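Local structure of conserved Protein MTH1675 (Methanothermobacter thermautotrophicus, 1T57) at residues R53-A58 with E70-N75; V57-G62 with I76-H81; E151-A156 with L184-M189. The protein is of unknown function but binds flavin mononucleotide and magnesium, and has a fold related to the C-terminal alpha/beta domain of pyruvate kinase. All blocks are in the same frame, centred on the assembly; numbering follows the deposited sequence.

Contact 1: residues R53-A58 with E70-N75; sequences RNFVVA and EMVEGN. With FMN (flavin mononucleotide), chain E.
The F55 ring carries V72 over one face: V72 CB stands 4.3 Å from the ring centroid, 24° off the normal and displaced toward the rim, a CH-pi contact. At the ring edge, near its plane, lie two backbone oxygens, E73 O, 3.9 Å from F55 CE1, and N75 O. With CG anti to its own carbonyl carbon (chi1 -58°), F55 sends the ring toward the 70-75 chain, while A47 of helix 36-50 also packs on it. Two backbone bonds fix the alignment: N75 N donates to R53 O at 2.7 Å, and F55 N donates to N75 O at 2.9 Å. Both belong to the parallel bridge N54-N75, which starts the pairing of strands 54-58 and 75-79; the chain between them holds helix 63-69, so this is the N-terminal end of the two parallel strands of a beta-alpha-beta unit. The amides of N54 and N75 lie on the same side of the sheet with planes 84° apart, and N54 OD1 touches N75 CB at 3.7 Å. N75 ND2 instead bonds OD1 of N107, on the neighbouring strand 107-109, outermost within this chain.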
loop_
_atom_site.group_PDB
_atom_site.type_symbol
_atom_site.label_atom_id
_atom_site.label_comp_id
_atom_site.label_asym_id
_atom_site.label_seq_id
_atom_site.Cartn_x
_atom_site.Cartn_y
_atom_site.Cartn_z
ATOM N N ARG A 53 -20.370 10.098 -31.702
ATOM C CA ARG A 53 -19.378 10.409 -32.717
ATOM C C ARG A 53 -17.945 10.414 -32.192
ATOM O O ARG A 53 -17.027 10.862 -32.885
ATOM C CB ARG A 53 -19.686 11.759 -33.365
ATOM C CG ARG A 53 -19.052 12.966 -32.681
ATOM C CD ARG A 53 -19.347 14.247 -33.463
ATOM N NE ARG A 53 -18.556 15.383 -32.993
ATOM C CZ ARG A 53 -18.714 16.636 -33.415
ATOM N NH1 ARG A 53 -19.636 16.929 -34.323
ATOM N NH2 ARG A 53 -17.954 17.604 -32.915
ATOM N N ASN A 54 -17.760 9.909 -30.972
ATOM C CA ASN A 54 -16.438 9.822 -30.346
ATOM C C ASN A 54 -16.007 8.353 -30.124
ATOM O O ASN A 54 -16.692 7.574 -29.445
ATOM C CB ASN A 54 -16.449 10.579 -29.022
ATOM C CG ASN A 54 -16.460 12.092 -29.217
ATOM O OD1 ASN A 54 -15.436 12.698 -29.597
ATOM N ND2 ASN A 54 -17.621 12.712 -28.965
ATOM N N PHE A 55 -14.877 7.963 -30.709
ATOM C CA PHE A 55 -14.412 6.589 -30.559
ATOM C C PHE A 55 -12.961 6.509 -30.144
ATOM O O PHE A 55 -12.106 7.088 -30.790
ATOM C CB PHE A 55 -14.555 5.810 -31.879
ATOM C CG PHE A 55 -15.949 5.747 -32.427
ATOM C CD1 PHE A 55 -16.481 6.804 -33.157
ATOM C CD2 PHE A 55 -16.735 4.626 -32.207
ATOM C CE1 PHE A 55 -17.790 6.735 -33.673
ATOM C CE2 PHE A 55 -18.028 4.551 -32.714
ATOM C CZ PHE A 55 -18.559 5.610 -33.441
ATOM N N VAL A 56 -12.680 5.778 -29.076
ATOM C CA VAL A 56 -11.299 5.617 -28.670
ATOM C C VAL A 56 -10.990 4.144 -28.881
ATOM O O VAL A 56 -11.727 3.281 -28.395
ATOM C CB VAL A 56 -11.083 5.999 -27.215
ATOM C CG1 VAL A 56 -12.014 5.186 -26.302
ATOM C CG2 VAL A 56 -9.614 5.799 -26.860
ATOM N N VAL A 57 -9.914 3.847 -29.604
ATOM C CA VAL A 57 -9.584 2.454 -29.907
ATOM C C VAL A 57 -8.142 2.071 -29.715
ATOM O O VAL A 57 -7.249 2.763 -30.176
ATOM C CB VAL A 57 -9.904 2.102 -31.370
ATOM C CG1 VAL A 57 -9.803 0.608 -31.576
ATOM C CG2 VAL A 57 -11.261 2.596 -31.734
ATOM N N ALA A 58 -7.930 0.941 -29.068
ATOM C CA ALA A 58 -6.589 0.432 -28.843
ATOM C C ALA A 58 -6.129 -0.281 -30.102
ATOM O O ALA A 58 -6.700 -1.308 -30.498
ATOM C CB ALA A 58 -6.580 -0.541 -27.681
ATOM N N GLU A 70 -13.258 3.220 -41.467
ATOM C CA GLU A 70 -14.036 3.000 -42.687
ATOM C C GLU A 70 -15.511 2.688 -42.484
ATOM O O GLU A 70 -16.269 2.648 -43.450
ATOM C CB GLU A 70 -13.422 1.864 -43.501
ATOM C CG GLU A 70 -12.346 2.312 -44.449
ATOM C CD GLU A 70 -11.084 1.496 -44.307
ATOM O OE1 GLU A 70 -11.199 0.251 -44.177
ATOM O OE2 GLU A 70 -9.985 2.104 -44.332
HETATM N N MSE A 71 -15.915 2.456 -41.241
HETATM C CA MSE A 71 -17.304 2.127 -40.943
HETATM C C MSE A 71 -17.964 3.133 -40.037
HETATM O O MSE A 71 -19.185 3.134 -39.878
HETATM C CB MSE A 71 -17.397 0.751 -40.285
HETATM C CG MSE A 71 -17.395 -0.391 -41.263
HETATM SE SE MSE A 71 -16.443 -1.852 -40.522
HETATM C CE MSE A 71 -17.828 -2.524 -39.380
ATOM N N VAL A 72 -17.161 3.991 -39.433
ATOM C CA VAL A 72 -17.708 4.963 -38.521
ATOM C C VAL A 72 -17.151 6.331 -38.864
ATOM O O VAL A 72 -16.060 6.441 -39.424
ATOM C CB VAL A 72 -17.352 4.576 -37.069
ATOM C CG1 VAL A 72 -17.868 3.166 -36.770
ATOM C CG2 VAL A 72 -15.832 4.626 -36.868
ATOM N N GLU A 73 -17.907 7.372 -38.536
ATOM C CA GLU A 73 -17.471 8.721 -38.826
ATOM C C GLU A 73 -17.501 9.562 -37.549
ATOM O O GLU A 73 -18.286 9.288 -36.631
ATOM C CB GLU A 73 -18.369 9.333 -39.903
ATOM C CG GLU A 73 -18.358 8.565 -41.228
ATOM C CD GLU A 73 -19.205 9.228 -42.304
ATOM O OE1 GLU A 73 -19.080 10.463 -42.468
ATOM O OE2 GLU A 73 -19.981 8.515 -42.984
ATOM N N GLY A 74 -16.639 10.577 -37.495
ATOM C CA GLY A 74 -16.564 11.444 -36.331
ATOM C C GLY A 74 -15.143 11.475 -35.798
ATOM O O GLY A 74 -14.181 11.257 -36.543
ATOM N N ASN A 75 -14.987 11.737 -34.508
ATOM C CA ASN A 75 -13.647 11.774 -33.957
ATOM C C ASN A 75 -13.179 10.398 -33.525
ATOM O O ASN A 75 -13.719 9.811 -32.588
ATOM C CB ASN A 75 -13.560 12.709 -32.763
ATOM C CG ASN A 75 -12.133 12.947 -32.340
ATOM O OD1 ASN A 75 -11.820 12.959 -31.160
ATOM N ND2 ASN A 75 -11.254 13.139 -33.314
HETATM N N1 FMN E . -4.389 -6.335 -25.054
HETATM C C2 FMN E . -4.587 -7.255 -24.031
HETATM O O2 FMN E . -4.998 -8.373 -24.279
HETATM N N3 FMN E . -4.494 -6.933 -22.705
HETATM C C4 FMN E . -3.998 -5.710 -22.333
HETATM O O4 FMN E . -4.030 -5.388 -21.138
HETATM C C4A FMN E . -3.819 -4.754 -23.336
HETATM N N5 FMN E . -3.375 -3.494 -23.005
HETATM C C5A FMN E . -3.476 -2.499 -23.949
HETATM C C6 FMN E . -3.042 -1.234 -23.589
HETATM C C7 FMN E . -2.992 -0.223 -24.508
HETATM C C7M FMN E . -2.441 1.083 -24.035
HETATM C C8 FMN E . -2.910 -0.563 -25.854
HETATM C C8M FMN E . -2.721 0.508 -26.914
HETATM C C9 FMN E . -3.310 -1.841 -26.237
HETATM C C9A FMN E . -3.696 -2.801 -25.296
HETATM N N10 FMN E . -3.865 -4.141 -25.673
HETATM C C10 FMN E . -4.089 -5.063 -24.682
HETATM C "C1'" FMN E . -4.072 -4.566 -27.111
HETATM C "C2'" FMN E . -5.448 -4.154 -27.555
HETATM O "O2'" FMN E . -6.394 -4.656 -26.605
HETATM C "C3'" FMN E . -5.784 -4.749 -28.904
HETATM O "O3'" FMN E . -5.644 -6.137 -28.883
HETATM C "C4'" FMN E . -5.276 -4.097 -30.201
HETATM O "O4'" FMN E . -6.000 -4.761 -31.209
HETATM C "C5'" FMN E . -3.890 -4.267 -30.784
HETATM O "O5'" FMN E . -4.040 -3.684 -32.059
HETATM P P FMN E . -3.669 -4.288 -33.503
HETATM O O1P FMN E . -3.695 -3.142 -34.454
HETATM O O2P FMN E . -4.653 -5.377 -33.975
HETATM O O3P FMN E . -2.248 -4.855 -33.381
#

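Contact 2: residues V57-G62 with I76-H81; sequences VASVSG and IVSVTH. With FMN (flavin mononucleotide), chain E.
V77 makes the first bond across these segments, its carbonyl O accepting the amide of V57 at 2.8 Å. S78 follows as the bridge partner of V57, and its OG, anti to the backbone N (chi1 -177°), is directed at the S59 side chain, where it meets CB at 3.4 Å. A water bridges the same pair: it bonds S78 OG and donates to S59 O. V79 uses both backbone polar atoms, N giving to V57 O and O accepting from S59 N, each at 3.0 Å. These bonds, with bridges V57-S78 and A58-V79, define a parallel pair within the beta-alpha-beta unit 54-58, 63-69, 75-79; as in Rossmann-like folds, the nucleotide sits at the C-terminal end of the strands. There the loop after A58 grips the FMN phosphate: O1P is bonded by S61 OG, by G62 N at the N-cap position of helix 63-69, and, with a less certain position, by S59 OG, while V60 N donates to O5'. The start of that helix would probably favour the negative phosphate. Facing the flavin from segment 76-81, V79 CG2 touches the methyl C8M at 3.5 Å. T80 turns its hydroxyl back across the gap, OG1 donating to V60 O at 3.1 Å, in the carbonyl plane and on a lone pair, which ties the phosphate loop to segment 76-81. H81 takes V60 CG2 over its ring centre, 3.5 Å from the centroid and 8° off the normal, a CH-pi contact. Its edge faces the flavin, with CD2 3.3 Å from FMN C8, and ND1 is hydrogen-bonded to E92.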
loop_
_atom_site.group_PDB
_atom_site.type_symbol
_atom_site.label_atom_id
_atom_site.label_comp_id
_atom_site.label_asym_id
_atom_site.label_seq_id
_atom_site.Cartn_x
_atom_site.Cartn_y
_atom_site.Cartn_z
ATOM N N VAL A 57 -9.914 3.847 -29.604
ATOM C CA VAL A 57 -9.584 2.454 -29.907
ATOM C C VAL A 57 -8.142 2.071 -29.715
ATOM O O VAL A 57 -7.249 2.763 -30.176
ATOM C CB VAL A 57 -9.904 2.102 -31.370
ATOM C CG1 VAL A 57 -9.803 0.608 -31.576
ATOM C CG2 VAL A 57 -11.261 2.596 -31.734
ATOM N N ALA A 58 -7.930 0.941 -29.068
ATOM C CA ALA A 58 -6.589 0.432 -28.843
ATOM C C ALA A 58 -6.129 -0.281 -30.102
ATOM O O ALA A 58 -6.700 -1.308 -30.498
ATOM C CB ALA A 58 -6.580 -0.541 -27.681
ATOM N N SER A 59 -5.101 0.269 -30.728
ATOM C CA SER A 59 -4.540 -0.322 -31.935
ATOM C C SER A 59 -3.037 -0.135 -31.876
ATOM O O SER A 59 -2.513 0.951 -32.157
ATOM C CB SER A 59 -5.089 0.352 -33.197
ATOM O OG SER A 59 -4.835 -0.478 -34.319
ATOM N N VAL A 60 -2.353 -1.209 -31.496
ATOM C CA VAL A 60 -0.910 -1.195 -31.371
ATOM C C VAL A 60 -0.259 -0.944 -32.726
ATOM O O VAL A 60 0.532 -0.012 -32.877
ATOM C CB VAL A 60 -0.396 -2.528 -30.782
ATOM C CG1 VAL A 60 1.126 -2.476 -30.645
ATOM C CG2 VAL A 60 -1.051 -2.783 -29.415
ATOM N N SER A 61 -0.614 -1.774 -33.704
ATOM C CA SER A 61 -0.092 -1.663 -35.059
ATOM C C SER A 61 -0.842 -0.601 -35.848
ATOM O O SER A 61 -0.268 0.065 -36.710
ATOM C CB SER A 61 -0.245 -2.988 -35.779
ATOM O OG SER A 61 -1.622 -3.259 -35.982
ATOM N N GLY A 62 -2.131 -0.454 -35.553
ATOM C CA GLY A 62 -2.949 0.526 -36.252
ATOM C C GLY A 62 -3.962 -0.160 -37.158
ATOM O O GLY A 62 -4.935 0.451 -37.603
ATOM N N ILE A 76 -12.163 9.892 -34.209
ATOM C CA ILE A 76 -11.598 8.600 -33.865
ATOM C C ILE A 76 -10.207 8.822 -33.320
ATOM O O ILE A 76 -9.405 9.528 -33.922
ATOM C CB ILE A 76 -11.443 7.688 -35.062
ATOM C CG1 ILE A 76 -12.799 7.351 -35.657
ATOM C CG2 ILE A 76 -10.725 6.422 -34.628
ATOM C CD1 ILE A 76 -12.705 6.318 -36.754
ATOM N N VAL A 77 -9.922 8.205 -32.183
ATOM C CA VAL A 77 -8.617 8.332 -31.581
ATOM C C VAL A 77 -8.103 6.920 -31.382
ATOM O O VAL A 77 -8.764 6.073 -30.794
ATOM C CB VAL A 77 -8.676 9.139 -30.236
ATOM C CG1 VAL A 77 -9.814 8.655 -29.388
ATOM C CG2 VAL A 77 -7.377 9.003 -29.478
ATOM N N SER A 78 -6.918 6.686 -31.926
ATOM C CA SER A 78 -6.251 5.407 -31.858
ATOM C C SER A 78 -5.073 5.558 -30.912
ATOM O O SER A 78 -4.223 6.452 -31.096
ATOM C CB SER A 78 -5.753 5.010 -33.253
ATOM O OG SER A 78 -5.136 3.728 -33.272
ATOM N N VAL A 79 -5.050 4.735 -29.866
ATOM C CA VAL A 79 -3.921 4.783 -28.956
ATOM C C VAL A 79 -3.143 3.486 -29.146
ATOM O O VAL A 79 -3.711 2.400 -29.205
ATOM C CB VAL A 79 -4.326 4.955 -27.443
ATOM C CG1 VAL A 79 -5.697 5.589 -27.327
ATOM C CG2 VAL A 79 -4.252 3.646 -26.700
ATOM N N THR A 80 -1.837 3.613 -29.298
ATOM C CA THR A 80 -0.987 2.451 -29.457
ATOM C C THR A 80 -0.281 2.214 -28.120
ATOM O O THR A 80 -0.570 2.904 -27.128
ATOM C CB THR A 80 0.049 2.697 -30.569
ATOM O OG1 THR A 80 1.119 1.764 -30.442
ATOM C CG2 THR A 80 0.593 4.111 -30.481
ATOM N N HIS A 81 0.620 1.231 -28.084
ATOM C CA HIS A 81 1.385 0.937 -26.873
ATOM C C HIS A 81 2.389 2.051 -26.601
ATOM O O HIS A 81 2.771 2.780 -27.520
ATOM C CB HIS A 81 2.141 -0.371 -27.044
ATOM C CG HIS A 81 1.332 -1.579 -26.708
ATOM N ND1 HIS A 81 1.761 -2.858 -26.983
ATOM C CD2 HIS A 81 0.126 -1.706 -26.112
ATOM C CE1 HIS A 81 0.849 -3.721 -26.575
ATOM N NE2 HIS A 81 -0.153 -3.049 -26.042
HETATM N N1 FMN E . -4.389 -6.335 -25.054
HETATM C C2 FMN E . -4.587 -7.255 -24.031
HETATM O O2 FMN E . -4.998 -8.373 -24.279
HETATM N N3 FMN E . -4.494 -6.933 -22.705
HETATM C C4 FMN E . -3.998 -5.710 -22.333
HETATM O O4 FMN E . -4.030 -5.388 -21.138
HETATM C C4A FMN E . -3.819 -4.754 -23.336
HETATM N N5 FMN E . -3.375 -3.494 -23.005
HETATM C C5A FMN E . -3.476 -2.499 -23.949
HETATM C C6 FMN E . -3.042 -1.234 -23.589
HETATM C C7 FMN E . -2.992 -0.223 -24.508
HETATM C C7M FMN E . -2.441 1.083 -24.035
HETATM C C8 FMN E . -2.910 -0.563 -25.854
HETATM C C8M FMN E . -2.721 0.508 -26.914
HETATM C C9 FMN E . -3.310 -1.841 -26.237
HETATM C C9A FMN E . -3.696 -2.801 -25.296
HETATM N N10 FMN E . -3.865 -4.141 -25.673
HETATM C C10 FMN E . -4.089 -5.063 -24.682
HETATM C "C1'" FMN E . -4.072 -4.566 -27.111
HETATM C "C2'" FMN E . -5.448 -4.154 -27.555
HETATM O "O2'" FMN E . -6.394 -4.656 -26.605
HETATM C "C3'" FMN E . -5.784 -4.749 -28.904
HETATM O "O3'" FMN E . -5.644 -6.137 -28.883
HETATM C "C4'" FMN E . -5.276 -4.097 -30.201
HETATM O "O4'" FMN E . -6.000 -4.761 -31.209
HETATM C "C5'" FMN E . -3.890 -4.267 -30.784
HETATM O "O5'" FMN E . -4.040 -3.684 -32.059
HETATM P P FMN E . -3.669 -4.288 -33.503
HETATM O O1P FMN E . -3.695 -3.142 -34.454
HETATM O O2P FMN E . -4.653 -5.377 -33.975
HETATM O O3P FMN E . -2.248 -4.855 -33.381
HETATM O O HOH W 1 -2.506 3.772 -32.677
#

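Contact 3: residues E151-A156 with L184-M189; sequences EIAIMA and LTPAHM. With FMN (flavin mononucleotide), chain E.
This is a buried apolar contact between a helix and the sheet: A153 and I154, on helix 144-158, pack against the end of strand 180-185, an inner strand of the sheet, and the loop that follows. No hydrogen bond crosses it; the two segments bury 218 Å² by apolar packing. A153 points its methyl at the second segment, where CB meets L184 CD1 at 4.0 Å and P186 CG at 4.1 Å, so that the methyl faces a leucine branch and a proline ring that lie next to each other. L184 has CG lying between its backbone N and carbonyl carbon (chi1 53°), a torsion that brings CD1 toward the helix. P186 adds a second touch, CB 3.9 Å from A153 O. One residue on, the backbone of the helix comes close to the loop: I154 CA is 3.8 Å from A187 O, and I154 CG2 lies 4.3 Å from M189 N. Helix 144-158 thus lies across one face of the mixed sheet, as in a three-layer alpha/beta fold, with I152 turned to V56 and A58 of strand 54-58 and A153 to L184 at the end of strand 180-185 and to P186 just after it. On another side of the helix E151 and selenomethionine M155 line the flavin: M155 SE is 3.9 Å from FMN C7M, and E151 OE2 is 3.6 Å from FMN C6. E151 OE2 also forms a salt bridge with K147, a residue that binds FMN. The loop end is tied down by D158, whose OD2 accepts from M189 N and bonds H188 ND1, while V118 of the second subunit packs on I154.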
loop_
_atom_site.group_PDB
_atom_site.type_symbol
_atom_site.label_atom_id
_atom_site.label_comp_id
_atom_site.label_asym_id
_atom_site.label_seq_id
_atom_site.Cartn_x
_atom_site.Cartn_y
_atom_site.Cartn_z
ATOM N N GLU A 151 -9.201 1.878 -19.664
ATOM C CA GLU A 151 -7.833 2.377 -19.686
ATOM C C GLU A 151 -7.569 3.376 -20.809
ATOM O O GLU A 151 -7.034 4.464 -20.587
ATOM C CB GLU A 151 -6.848 1.216 -19.805
ATOM C CG GLU A 151 -5.397 1.680 -19.687
ATOM C CD GLU A 151 -4.382 0.547 -19.605
ATOM O OE1 GLU A 151 -3.448 0.657 -18.778
ATOM O OE2 GLU A 151 -4.491 -0.441 -20.364
ATOM N N ILE A 152 -7.909 3.001 -22.032
ATOM C CA ILE A 152 -7.673 3.925 -23.125
ATOM C C ILE A 152 -8.648 5.110 -22.982
ATOM O O ILE A 152 -8.367 6.217 -23.449
ATOM C CB ILE A 152 -7.799 3.218 -24.541
ATOM C CG1 ILE A 152 -9.098 2.422 -24.671
ATOM C CG2 ILE A 152 -6.687 2.198 -24.740
ATOM C CD1 ILE A 152 -9.420 1.998 -26.100
ATOM N N ALA A 153 -9.775 4.902 -22.309
ATOM C CA ALA A 153 -10.720 6.011 -22.157
ATOM C C ALA A 153 -10.067 7.099 -21.311
ATOM O O ALA A 153 -10.120 8.266 -21.654
ATOM C CB ALA A 153 -12.075 5.527 -21.521
ATOM N N ILE A 154 -9.423 6.683 -20.224
ATOM C CA ILE A 154 -8.711 7.580 -19.323
ATOM C C ILE A 154 -7.554 8.281 -20.056
ATOM O O ILE A 154 -7.416 9.492 -20.017
ATOM C CB ILE A 154 -8.164 6.784 -18.097
ATOM C CG1 ILE A 154 -9.307 6.363 -17.180
ATOM C CG2 ILE A 154 -7.198 7.604 -17.345
ATOM C CD1 ILE A 154 -8.958 5.246 -16.211
HETATM N N MSE A 155 -6.722 7.514 -20.725
HETATM C CA MSE A 155 -5.610 8.111 -21.451
HETATM C C MSE A 155 -6.065 9.188 -22.458
HETATM O O MSE A 155 -5.504 10.273 -22.524
HETATM C CB MSE A 155 -4.849 7.015 -22.189
HETATM C CG MSE A 155 -4.451 5.846 -21.297
HETATM SE SE MSE A 155 -3.558 4.395 -22.287
HETATM C CE MSE A 155 -4.888 3.062 -22.274
ATOM N N ALA A 156 -7.080 8.869 -23.245
ATOM C CA ALA A 156 -7.569 9.795 -24.260
ATOM C C ALA A 156 -8.118 11.067 -23.642
ATOM O O ALA A 156 -7.944 12.145 -24.202
ATOM C CB ALA A 156 -8.631 9.118 -25.126
ATOM N N LEU A 184 -19.391 4.275 -22.817
ATOM C CA LEU A 184 -19.096 4.871 -21.533
ATOM C C LEU A 184 -18.827 6.348 -21.617
ATOM O O LEU A 184 -18.768 6.944 -22.703
ATOM C CB LEU A 184 -17.875 4.166 -20.937
ATOM C CG LEU A 184 -16.646 4.122 -21.866
ATOM C CD1 LEU A 184 -16.074 5.546 -22.101
ATOM C CD2 LEU A 184 -15.576 3.198 -21.274
ATOM N N THR A 185 -18.645 6.927 -20.443
ATOM C CA THR A 185 -18.349 8.339 -20.314
ATOM C C THR A 185 -16.980 8.405 -19.653
ATOM O O THR A 185 -16.821 8.068 -18.473
ATOM C CB THR A 185 -19.400 9.073 -19.420
ATOM O OG1 THR A 185 -20.660 9.150 -20.104
ATOM C CG2 THR A 185 -18.934 10.474 -19.099
ATOM N N PRO A 186 -15.962 8.823 -20.410
ATOM C CA PRO A 186 -14.624 8.906 -19.831
ATOM C C PRO A 186 -14.567 9.821 -18.625
ATOM O O PRO A 186 -15.544 10.518 -18.287
ATOM C CB PRO A 186 -13.784 9.437 -20.989
ATOM C CG PRO A 186 -14.469 8.828 -22.184
ATOM C CD PRO A 186 -15.919 9.088 -21.860
ATOM N N ALA A 187 -13.396 9.836 -18.004
ATOM C CA ALA A 187 -13.128 10.658 -16.848
ATOM C C ALA A 187 -11.613 10.835 -16.802
ATOM O O ALA A 187 -10.881 10.000 -17.304
ATOM C CB ALA A 187 -13.630 9.943 -15.571
ATOM N N HIS A 188 -11.140 11.912 -16.205
ATOM C CA HIS A 188 -9.707 12.129 -16.097
ATOM C C HIS A 188 -9.062 11.284 -15.009
ATOM O O HIS A 188 -9.751 10.688 -14.184
ATOM C CB HIS A 188 -9.439 13.595 -15.833
ATOM C CG HIS A 188 -9.921 14.491 -16.925
ATOM N ND1 HIS A 188 -9.380 14.470 -18.192
ATOM C CD2 HIS A 188 -10.942 15.378 -16.965
ATOM C CE1 HIS A 188 -10.057 15.294 -18.969
ATOM N NE2 HIS A 188 -11.010 15.857 -18.248
HETATM N N MSE A 189 -7.737 11.231 -15.029
HETATM C CA MSE A 189 -6.981 10.466 -14.044
HETATM C C MSE A 189 -7.240 10.988 -12.630
HETATM O O MSE A 189 -7.267 10.217 -11.686
HETATM C CB MSE A 189 -5.474 10.563 -14.316
HETATM C CG MSE A 189 -4.962 11.973 -14.251
HETATM SE SE MSE A 189 -3.033 12.233 -14.109
HETATM C CE MSE A 189 -2.877 12.762 -12.252
HETATM N N1 FMN E . -4.389 -6.335 -25.054
HETATM C C2 FMN E . -4.587 -7.255 -24.031
HETATM O O2 FMN E . -4.998 -8.373 -24.279
HETATM N N3 FMN E . -4.494 -6.933 -22.705
HETATM C C4 FMN E . -3.998 -5.710 -22.333
HETATM O O4 FMN E . -4.030 -5.388 -21.138
HETATM C C4A FMN E . -3.819 -4.754 -23.336
HETATM N N5 FMN E . -3.375 -3.494 -23.005
HETATM C C5A FMN E . -3.476 -2.499 -23.949
HETATM C C6 FMN E . -3.042 -1.234 -23.589
HETATM C C7 FMN E . -2.992 -0.223 -24.508
HETATM C C7M FMN E . -2.441 1.083 -24.035
HETATM C C8 FMN E . -2.910 -0.563 -25.854
HETATM C C8M FMN E . -2.721 0.508 -26.914
HETATM C C9 FMN E . -3.310 -1.841 -26.237
HETATM C C9A FMN E . -3.696 -2.801 -25.296
HETATM N N10 FMN E . -3.865 -4.141 -25.673
HETATM C C10 FMN E . -4.089 -5.063 -24.682
HETATM C "C1'" FMN E . -4.072 -4.566 -27.111
HETATM C "C2'" FMN E . -5.448 -4.154 -27.555
HETATM O "O2'" FMN E . -6.394 -4.656 -26.605
HETATM C "C3'" FMN E . -5.784 -4.749 -28.904
HETATM O "O3'" FMN E . -5.644 -6.137 -28.883
HETATM C "C4'" FMN E . -5.276 -4.097 -30.201
HETATM O "O4'" FMN E . -6.000 -4.761 -31.209
HETATM C "C5'" FMN E . -3.890 -4.267 -30.784
HETATM O "O5'" FMN E . -4.040 -3.684 -32.059
HETATM P P FMN E . -3.669 -4.288 -33.503
HETATM O O1P FMN E . -3.695 -3.142 -34.454
HETATM O O2P FMN E . -4.653 -5.377 -33.975
HETATM O O3P FMN E . -2.248 -4.855 -33.381
#

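Contacts 1 and 2 both begin on strand 54-58 and share V57 and A58, with centres 11 Å apart. Contact 1 joins that strand to the loop leading into 75-79, contact 2 to strand 75-79 itself, and a probable hydrogen bond from V77 N to F55 O links them. Contact 3 comes later in the chain, its centre about 15 Å from that of contact 1 and 14 Å from that of contact 2. It is joined to both by I152 of helix 144-158, whose CD1 reaches A58 N at 3.5 Å and whose CG2 reaches V79 CG2 at 3.4 Å. The loop after strand 54-58 thus holds the FMN phosphate, while E151 and M155 of helix 144-158 flank the ring system.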